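Local coordinates for protein tail component (Lactobacillus phage J-1, PDB 5LY8) that probably binds host cell-wall saccharides through this magnesium-holding second carbohydrate-binding module of the phage's evolved distal tail protein, at residues 110-114 / 125-129; 136-142 / 154-160; 165-171 / 182-187. One frame throughout, in Å; residues are numbered along the deposited sequence. Where two conformers were deposited one is given.

Interaction 1. Residues 110-114 / 125-129; sequences GRFEF and SLALF
Leu128 CB sits over one face of the Phe112 ring, 3.8 Å from its centroid and 22° off the normal, a CH-pi contact displaced toward the rim at CZ. The Phe112 ring reaches across the strand pair because CG stands between the backbone N and the carbonyl carbon (chi1 64°); Leu126 CD2 then meets its edge at CE1, 4.1 Å away. On the other side of the sheet, Arg111 and Phe129 run side by side, with Arg111 NH1 3.4 Å from Phe129 CD1, while Ala127 CB lies against a face of the guanidinium, 3.6 Å from Arg111 NH2.

The guanidinium is fixed in rotation by Glu113: Arg111 NE and NH2 both donate to Glu113 OE2, each at 2.9 Å and with the oxygen in the guanidinium plane. Glu113 OE2 also accepts from the backbone N of Phe38, and Glu113 OE1 from the backbone N of Ala37 and from Asn115 ND2. Underneath, the antiparallel register is set by two hydrogen-bonded pairs, Phe112 with Leu128 and Phe114 with Leu126; Phe114 N meets Leu126 O at 2.9 Å with 167° at the hydrogen. Val100 and Val102 of strand 94-103 pack on the phenylalanine and leucine face.

One face is thus hydrocarbon against the second sheet, and the other a buried ion pair whose carboxylate, gripped by several donors, is probably kept ionised.

Interaction 2. Residues 136-142 / 154-160; sequences DQWVFSG and FFDLLPR
Arg160 bends twice, at its second and third torsions (chi2 -80°, chi3 -78°), and folds back over Trp138, whose own chi1 brings the indole toward the partner strand. The aliphatic part and the charge therefore share one indole face: Arg160 CD lies 3.9 Å from the centroid of the five-membered ring, a CH-pi contact, and Arg160 CZ 4.7 Å from that of the six-membered ring, a cation-pi contact in which the two planes are steeply inclined rather than stacked. In one of two modelled conformers of Asp136, Arg160 NE and NH2 both donate to Asp136 OD2, the NE bond being 2.9 Å and coming from above the carboxylate plane, so this grip may be partial. Arg160 NH2 has a second acid in Asp165, and NH1 donates to Tyr163 O.

Gln137 is also modelled twice; in one conformer its NE2 is shared between two carbonyls, Leu158 O at 2.8 Å, approached from above the carbonyl plane, and Trp138 O at 2.9 Å. Further along, Phe140 N to Asp156 O is nearly straight at 171°. Phe154 turns its edge to the face of Phe140, CE2 above the ring centre, and its own face receives Gly142 N 3.3 Å from CZ. Opposite these rings, Val139 CG1 stands over the centre of the Phe155 ring, 3.5 Å from the centroid.

The arrangement is an antiparallel beta hairpin at the rim of a concanavalin-clan beta sandwich; segment 136-142 begins right after Asn135, which with Asn105, Ala106, Glu108, Asp130 and Ser132 forms a magnesium site.

Interaction 3. Residues 165-171 / 182-187; sequences DGNYNAV and RLDRID
Val171 covers one face of the Arg182 guanidinium, CG2 lying 3.7 Å from NH2, while the carboxylate of Asp184 fills its edge in the same plane. That edge grip is side-on and two-pronged: Arg182 NE donates to Asp184 OD1 and NH2 to Asp184 OD2, each at 2.9 Å and 167°, on the syn side of the acid. The Tyr168 ring has a water over the centre of one face; Leu183 CG approaches CD2 obliquely at 3.6 Å, and Arg185 CG comes equally close to CE2. Tyr168 OH is held by the carbonyl of Arg164.

At the far end, the amide of Asn167 and the carboxylate of Asp187 stand almost perpendicular, their planes 83° apart. Asn167 ND2 reaches the syn lone pair of Asp187 OD2 at 2.8 Å, whereas the backbone N of Asn167 meets OD1 from above the carboxylate plane at 3.0 Å. Asp187, just past strand 182-185 and with CG beside its backbone N (chi1 -57°), in this way accepts from two donors of Asn167 in strand 166-171. Ile186 CD1 packs by Asn169 OD1, and one water joins that oxygen to Asp184 OD2.

Together with the backbone bonds of the Asn169-Asp184 and Val171-Arg182 pairs, this makes an antiparallel beta hairpin in the six-stranded sheet of the beta sandwich, flanked by strands 94-103 and 191-197.

How the interactions relate
The three contacts follow one another along the chain as successive beta hairpins, 110-118/121-130, 138-144/151-158 and 166-175/178-185. Interactions 1 and 2, centres about 10 Å apart, share a mixed sheet: strands 121-130 and 138-144 are neighbours, with Phe129 O and Val139 N 2.8 Å apart in a probable hydrogen bond. Interaction 3, whose centre is about 13 Å from each of the other two, belongs to the antiparallel sheet packed against it. Leu126 and Phe114 meet Ala170 across the interface, Leu158 meets Leu183, and the short connection from strand 151-158 to strand 166-175 carries the chain between the sheets. The hairpins thereby build part of the sandwich core of this carbohydrate-binding module.

Interaction 1. Residues 110-114 / 125-129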
# COMPACT_ATOMS: atom_id res chain seq x y z
N GLY A 110 -2.15 14.13 -1.99
CA GLY A 110 -2.69 12.88 -1.49
C GLY A 110 -1.61 11.85 -1.36
O GLY A 110 -0.53 11.99 -1.93
N ARG A 111 -1.90 10.79 -0.62
CA ARG A 111 -0.97 9.69 -0.40
C ARG A 111 -1.76 8.42 -0.24
O ARG A 111 -2.85 8.44 0.35
CB ARG A 111 -0.15 9.96 0.90
CG ARG A 111 0.71 8.81 1.40
CD ARG A 111 1.44 9.21 2.69
NE ARG A 111 2.44 8.20 3.07
CZ ARG A 111 3.66 8.13 2.58
NH1 ARG A 111 4.09 9.05 1.72
NH2 ARG A 111 4.45 7.13 2.92
N PHE A 112 -1.19 7.29 -0.69
CA PHE A 112 -1.67 5.99 -0.23
C PHE A 112 -0.50 5.14 0.19
O PHE A 112 0.62 5.32 -0.30
CB PHE A 112 -2.59 5.24 -1.21
CG PHE A 112 -2.02 4.82 -2.54
CD1 PHE A 112 -1.07 3.81 -2.61
CD2 PHE A 112 -2.54 5.32 -3.72
CE1 PHE A 112 -0.59 3.38 -3.85
CE2 PHE A 112 -2.10 4.84 -4.96
CZ PHE A 112 -1.14 3.86 -5.01
N GLU A 113 -0.77 4.23 1.13
CA GLU A 113 0.16 3.20 1.58
C GLU A 113 -0.51 1.86 1.49
O GLU A 113 -1.65 1.71 1.96
CB GLU A 113 0.63 3.43 3.02
CG GLU A 113 1.47 4.67 3.21
CD GLU A 113 1.97 4.87 4.62
OE1 GLU A 113 1.72 4.00 5.50
OE2 GLU A 113 2.60 5.93 4.86
N PHE A 114 0.21 0.87 0.95
CA PHE A 114 -0.16 -0.54 1.03
C PHE A 114 0.97 -1.19 1.82
O PHE A 114 2.12 -1.25 1.36
CB PHE A 114 -0.37 -1.18 -0.33
CG PHE A 114 -1.60 -0.63 -1.02
CD1 PHE A 114 -2.86 -0.91 -0.53
CD2 PHE A 114 -1.49 0.20 -2.12
CE1 PHE A 114 -4.00 -0.38 -1.14
CE2 PHE A 114 -2.64 0.72 -2.75
CZ PHE A 114 -3.89 0.41 -2.26
N SER A 125 6.38 -1.35 2.98
CA SER A 125 5.41 -0.30 2.71
C SER A 125 5.60 0.26 1.33
O SER A 125 6.68 0.80 1.02
CB SER A 125 5.54 0.82 3.74
OG SER A 125 4.66 1.90 3.40
N LEU A 126 4.55 0.11 0.50
CA LEU A 126 4.52 0.69 -0.84
C LEU A 126 3.71 1.99 -0.76
O LEU A 126 2.58 1.96 -0.29
CB LEU A 126 3.85 -0.30 -1.81
CG LEU A 126 3.85 0.06 -3.29
CD1 LEU A 126 3.57 -1.19 -4.13
CD2 LEU A 126 2.81 1.15 -3.64
N ALA A 127 4.28 3.11 -1.19
CA ALA A 127 3.55 4.37 -1.18
C ALA A 127 3.55 5.02 -2.53
O ALA A 127 4.49 4.89 -3.31
CB ALA A 127 4.13 5.33 -0.13
N LEU A 128 2.45 5.75 -2.81
CA LEU A 128 2.38 6.70 -3.91
C LEU A 128 1.92 8.01 -3.30
O LEU A 128 1.00 8.00 -2.47
CB LEU A 128 1.40 6.26 -5.00
CG LEU A 128 1.36 7.14 -6.24
CD1 LEU A 128 2.64 7.00 -7.08
CD2 LEU A 128 0.16 6.81 -7.12
N PHE A 129 2.54 9.12 -3.66
CA PHE A 129 2.12 10.38 -3.08
C PHE A 129 2.45 11.57 -3.98
O PHE A 129 3.35 11.56 -4.76
CB PHE A 129 2.72 10.59 -1.68
CG PHE A 129 4.22 10.61 -1.66
CD1 PHE A 129 4.98 9.42 -1.51
CD2 PHE A 129 4.91 11.81 -1.79
CE1 PHE A 129 6.39 9.51 -1.50
CE2 PHE A 129 6.29 11.84 -1.78
CZ PHE A 129 6.99 10.72 -1.63

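Interaction 2. Residues 136-142 / 154-160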
# COMPACT_ATOMS: atom_id res chain seq x y z
N ASP A 136 2.39 18.78 -9.86
CA ASP A 136 1.60 17.54 -10.02
C ASP A 136 2.52 16.31 -10.10
O ASP A 136 2.21 15.27 -10.71
CB ASP A 136 0.60 17.67 -11.18
CG ASP A 136 1.12 17.31 -12.54
OD1 ASP A 136 2.30 17.61 -12.80
OD2 ASP A 136 0.36 16.68 -13.31
N GLN A 137 3.67 16.46 -9.51
CA GLN A 137 4.58 15.36 -9.48
C GLN A 137 4.07 14.34 -8.44
O GLN A 137 3.68 14.68 -7.31
CB GLN A 137 5.96 15.88 -9.09
CG GLN A 137 7.06 14.83 -9.15
CD GLN A 137 7.24 14.26 -10.53
OE1 GLN A 137 7.64 14.96 -11.46
NE2 GLN A 137 6.91 13.00 -10.68
N TRP A 138 4.05 13.09 -8.85
CA TRP A 138 3.84 12.04 -7.90
C TRP A 138 5.07 11.15 -7.78
O TRP A 138 5.93 11.10 -8.66
CB TRP A 138 2.53 11.32 -8.07
CG TRP A 138 2.21 10.80 -9.42
CD1 TRP A 138 3.10 10.49 -10.41
CD2 TRP A 138 0.95 10.30 -9.84
NE1 TRP A 138 2.44 9.86 -11.45
CE2 TRP A 138 1.11 9.75 -11.13
CE3 TRP A 138 -0.32 10.28 -9.27
CZ2 TRP A 138 0.06 9.13 -11.83
CZ3 TRP A 138 -1.37 9.72 -9.97
CH2 TRP A 138 -1.19 9.17 -11.25
N VAL A 139 5.21 10.54 -6.60
CA VAL A 139 6.39 9.77 -6.23
C VAL A 139 5.93 8.39 -5.78
O VAL A 139 5.02 8.26 -5.00
CB VAL A 139 7.17 10.47 -5.08
CG1 VAL A 139 8.35 9.60 -4.63
CG2 VAL A 139 7.70 11.85 -5.50
N PHE A 140 6.65 7.37 -6.25
CA PHE A 140 6.47 5.98 -5.88
C PHE A 140 7.66 5.61 -5.00
O PHE A 140 8.80 5.81 -5.39
CB PHE A 140 6.45 5.16 -7.17
CG PHE A 140 6.56 3.67 -7.13
CD1 PHE A 140 5.79 2.92 -6.25
CD2 PHE A 140 7.37 3.00 -8.03
CE1 PHE A 140 5.85 1.52 -6.27
CE2 PHE A 140 7.44 1.61 -8.04
CZ PHE A 140 6.68 0.88 -7.16
N SER A 141 7.37 5.13 -3.78
CA SER A 141 8.43 4.74 -2.84
C SER A 141 8.21 3.38 -2.27
O SER A 141 7.07 2.90 -2.19
CB SER A 141 8.60 5.79 -1.74
OG SER A 141 7.51 5.79 -0.82
N GLY A 142 9.29 2.74 -1.87
CA GLY A 142 9.23 1.45 -1.22
C GLY A 142 10.10 1.47 0.00
O GLY A 142 11.26 1.88 -0.09
N PHE A 154 13.81 3.10 -2.29
CA PHE A 154 13.84 3.94 -3.48
C PHE A 154 12.81 5.03 -3.32
O PHE A 154 11.84 4.87 -2.57
CB PHE A 154 13.56 3.12 -4.77
CG PHE A 154 12.20 2.47 -4.79
CD1 PHE A 154 12.02 1.21 -4.26
CD2 PHE A 154 11.11 3.13 -5.34
CE1 PHE A 154 10.76 0.61 -4.27
CE2 PHE A 154 9.84 2.53 -5.32
CZ PHE A 154 9.68 1.28 -4.78
N PHE A 155 12.99 6.09 -4.07
CA PHE A 155 12.11 7.25 -4.16
C PHE A 155 12.11 7.57 -5.64
O PHE A 155 13.12 8.07 -6.15
CB PHE A 155 12.72 8.37 -3.32
CG PHE A 155 11.92 9.65 -3.19
CD1 PHE A 155 11.88 10.57 -4.24
CD2 PHE A 155 11.30 9.98 -2.00
CE1 PHE A 155 11.16 11.78 -4.10
CE2 PHE A 155 10.62 11.19 -1.86
CZ PHE A 155 10.56 12.09 -2.92
N ASP A 156 11.05 7.21 -6.35
CA ASP A 156 10.98 7.32 -7.80
C ASP A 156 10.02 8.41 -8.21
O ASP A 156 8.80 8.26 -8.05
CB ASP A 156 10.56 5.96 -8.42
CG ASP A 156 11.62 4.86 -8.43
OD1 ASP A 156 12.75 5.11 -7.93
OD2 ASP A 156 11.31 3.75 -8.91
N LEU A 157 10.57 9.50 -8.75
CA LEU A 157 9.78 10.61 -9.30
C LEU A 157 9.28 10.12 -10.65
O LEU A 157 10.06 9.99 -11.59
CB LEU A 157 10.64 11.88 -9.45
CG LEU A 157 10.94 12.60 -8.13
CD1 LEU A 157 12.32 13.21 -8.11
CD2 LEU A 157 9.92 13.66 -7.85
N LEU A 158 7.98 9.80 -10.73
CA LEU A 158 7.35 9.21 -11.90
C LEU A 158 7.11 10.25 -12.98
O LEU A 158 6.34 11.19 -12.75
CB LEU A 158 6.00 8.60 -11.52
CG LEU A 158 6.05 7.51 -10.48
CD1 LEU A 158 4.65 7.01 -10.20
CD2 LEU A 158 6.95 6.35 -10.92
N PRO A 159 7.71 10.11 -14.18
CA PRO A 159 7.47 11.13 -15.22
C PRO A 159 5.99 11.17 -15.59
O PRO A 159 5.43 10.15 -16.01
CB PRO A 159 8.38 10.69 -16.37
CG PRO A 159 8.66 9.24 -16.12
CD PRO A 159 8.66 9.07 -14.63
N ARG A 160 5.35 12.32 -15.44
CA ARG A 160 3.91 12.43 -15.67
C ARG A 160 3.42 12.14 -17.08
O ARG A 160 2.30 11.83 -17.27
CB ARG A 160 3.38 13.76 -15.16
CG ARG A 160 3.21 13.75 -13.65
CD ARG A 160 1.92 13.04 -13.22
NE ARG A 160 0.73 13.84 -13.38
CZ ARG A 160 -0.49 13.32 -13.52
NH1 ARG A 160 -0.66 12.01 -13.59
NH2 ARG A 160 -1.53 14.09 -13.59
O HOH W 1 6.72 14.65 -14.58

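Interaction 3. Residues 165-171 / 182-187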
# COMPACT_ATOMS: atom_id res chain seq x y z
N ASP A 165 -2.75 9.86 -15.25
CA ASP A 165 -3.89 9.50 -14.42
C ASP A 165 -4.51 8.19 -14.95
O ASP A 165 -4.59 7.99 -16.17
CB ASP A 165 -4.97 10.57 -14.55
CG ASP A 165 -4.66 11.93 -13.96
OD1 ASP A 165 -3.62 12.07 -13.26
OD2 ASP A 165 -5.51 12.84 -14.10
N GLY A 166 -4.92 7.30 -14.06
CA GLY A 166 -5.57 6.09 -14.53
C GLY A 166 -5.43 4.91 -13.62
O GLY A 166 -5.27 5.05 -12.41
N ASN A 167 -5.53 3.72 -14.20
CA ASN A 167 -5.59 2.46 -13.48
C ASN A 167 -4.23 1.81 -13.28
O ASN A 167 -3.46 1.65 -14.23
CB ASN A 167 -6.50 1.50 -14.28
CG ASN A 167 -7.92 2.03 -14.41
OD1 ASN A 167 -8.62 2.22 -13.40
ND2 ASN A 167 -8.37 2.28 -15.66
N TYR A 168 -3.94 1.42 -12.02
CA TYR A 168 -2.66 0.81 -11.71
C TYR A 168 -2.84 -0.36 -10.76
O TYR A 168 -3.78 -0.36 -9.95
CB TYR A 168 -1.75 1.84 -10.98
CG TYR A 168 -1.26 2.98 -11.85
CD1 TYR A 168 -2.02 4.13 -12.04
CD2 TYR A 168 -0.04 2.88 -12.53
CE1 TYR A 168 -1.60 5.14 -12.90
CE2 TYR A 168 0.42 3.92 -13.33
CZ TYR A 168 -0.37 5.02 -13.53
OH TYR A 168 0.06 6.03 -14.36
N ASN A 169 -1.94 -1.35 -10.85
CA ASN A 169 -1.84 -2.39 -9.84
C ASN A 169 -0.61 -2.09 -9.01
O ASN A 169 0.51 -2.05 -9.54
CB ASN A 169 -1.72 -3.80 -10.43
CG ASN A 169 -3.05 -4.38 -10.83
OD1 ASN A 169 -3.18 -5.05 -11.88
ND2 ASN A 169 -4.06 -4.16 -10.02
N ALA A 170 -0.79 -1.83 -7.71
CA ALA A 170 0.31 -1.62 -6.77
C ALA A 170 0.60 -2.97 -6.15
O ALA A 170 -0.30 -3.59 -5.55
CB ALA A 170 -0.08 -0.60 -5.70
N VAL A 171 1.83 -3.47 -6.32
CA VAL A 171 2.15 -4.83 -5.91
C VAL A 171 3.38 -4.88 -5.05
O VAL A 171 4.38 -4.21 -5.33
CB VAL A 171 2.39 -5.69 -7.18
CG1 VAL A 171 2.62 -7.16 -6.82
CG2 VAL A 171 1.25 -5.55 -8.20
N ARG A 182 5.93 -2.95 -7.35
CA ARG A 182 5.56 -2.58 -8.71
C ARG A 182 4.40 -1.62 -8.70
O ARG A 182 3.54 -1.66 -7.82
CB ARG A 182 5.11 -3.78 -9.54
CG ARG A 182 6.12 -4.93 -9.56
CD ARG A 182 6.00 -5.84 -10.77
NE ARG A 182 4.60 -6.18 -11.05
CZ ARG A 182 4.00 -7.29 -10.64
NH1 ARG A 182 4.67 -8.19 -9.92
NH2 ARG A 182 2.72 -7.50 -10.92
N LEU A 183 4.36 -0.79 -9.73
CA LEU A 183 3.21 0.05 -10.02
C LEU A 183 2.92 -0.21 -11.50
O LEU A 183 3.44 0.47 -12.39
CB LEU A 183 3.44 1.53 -9.71
CG LEU A 183 2.21 2.40 -9.73
CD1 LEU A 183 1.36 2.15 -8.49
CD2 LEU A 183 2.61 3.87 -9.84
N ASP A 184 2.10 -1.24 -11.76
CA ASP A 184 1.81 -1.65 -13.13
C ASP A 184 0.81 -0.72 -13.78
O ASP A 184 -0.25 -0.47 -13.20
CB ASP A 184 1.24 -3.07 -13.15
CG ASP A 184 2.12 -4.19 -12.66
OD1 ASP A 184 3.36 -3.99 -12.57
OD2 ASP A 184 1.60 -5.31 -12.48
N ARG A 185 1.12 -0.23 -14.99
CA ARG A 185 0.22 0.62 -15.76
C ARG A 185 -0.76 -0.29 -16.48
O ARG A 185 -0.44 -0.83 -17.54
CB ARG A 185 0.99 1.39 -16.84
CG ARG A 185 1.80 2.55 -16.38
CD ARG A 185 2.05 3.52 -17.54
NE ARG A 185 2.58 2.80 -18.70
CZ ARG A 185 2.94 3.36 -19.84
NH1 ARG A 185 2.88 4.67 -20.00
NH2 ARG A 185 3.39 2.60 -20.84
N ILE A 186 -1.95 -0.50 -15.91
CA ILE A 186 -2.98 -1.35 -16.50
C ILE A 186 -3.43 -0.80 -17.88
O ILE A 186 -3.62 -1.57 -18.81
CB ILE A 186 -4.20 -1.49 -15.51
CG1 ILE A 186 -3.79 -2.16 -14.17
CG2 ILE A 186 -5.40 -2.26 -16.18
CD1 ILE A 186 -4.85 -2.16 -13.11
N ASP A 187 -3.60 0.52 -18.00
CA ASP A 187 -4.10 1.15 -19.22
C ASP A 187 -3.13 1.18 -20.38
O ASP A 187 -3.58 1.17 -21.53
CB ASP A 187 -4.52 2.60 -18.93
CG ASP A 187 -5.56 2.78 -17.85
OD1 ASP A 187 -5.54 3.85 -17.19
OD2 ASP A 187 -6.38 1.84 -17.64
O HOH W 2 -3.66 5.91 -17.84
O HOH W 3 -2.26 2.77 -16.39
O HOH W 4 -0.90 -5.95 -13.29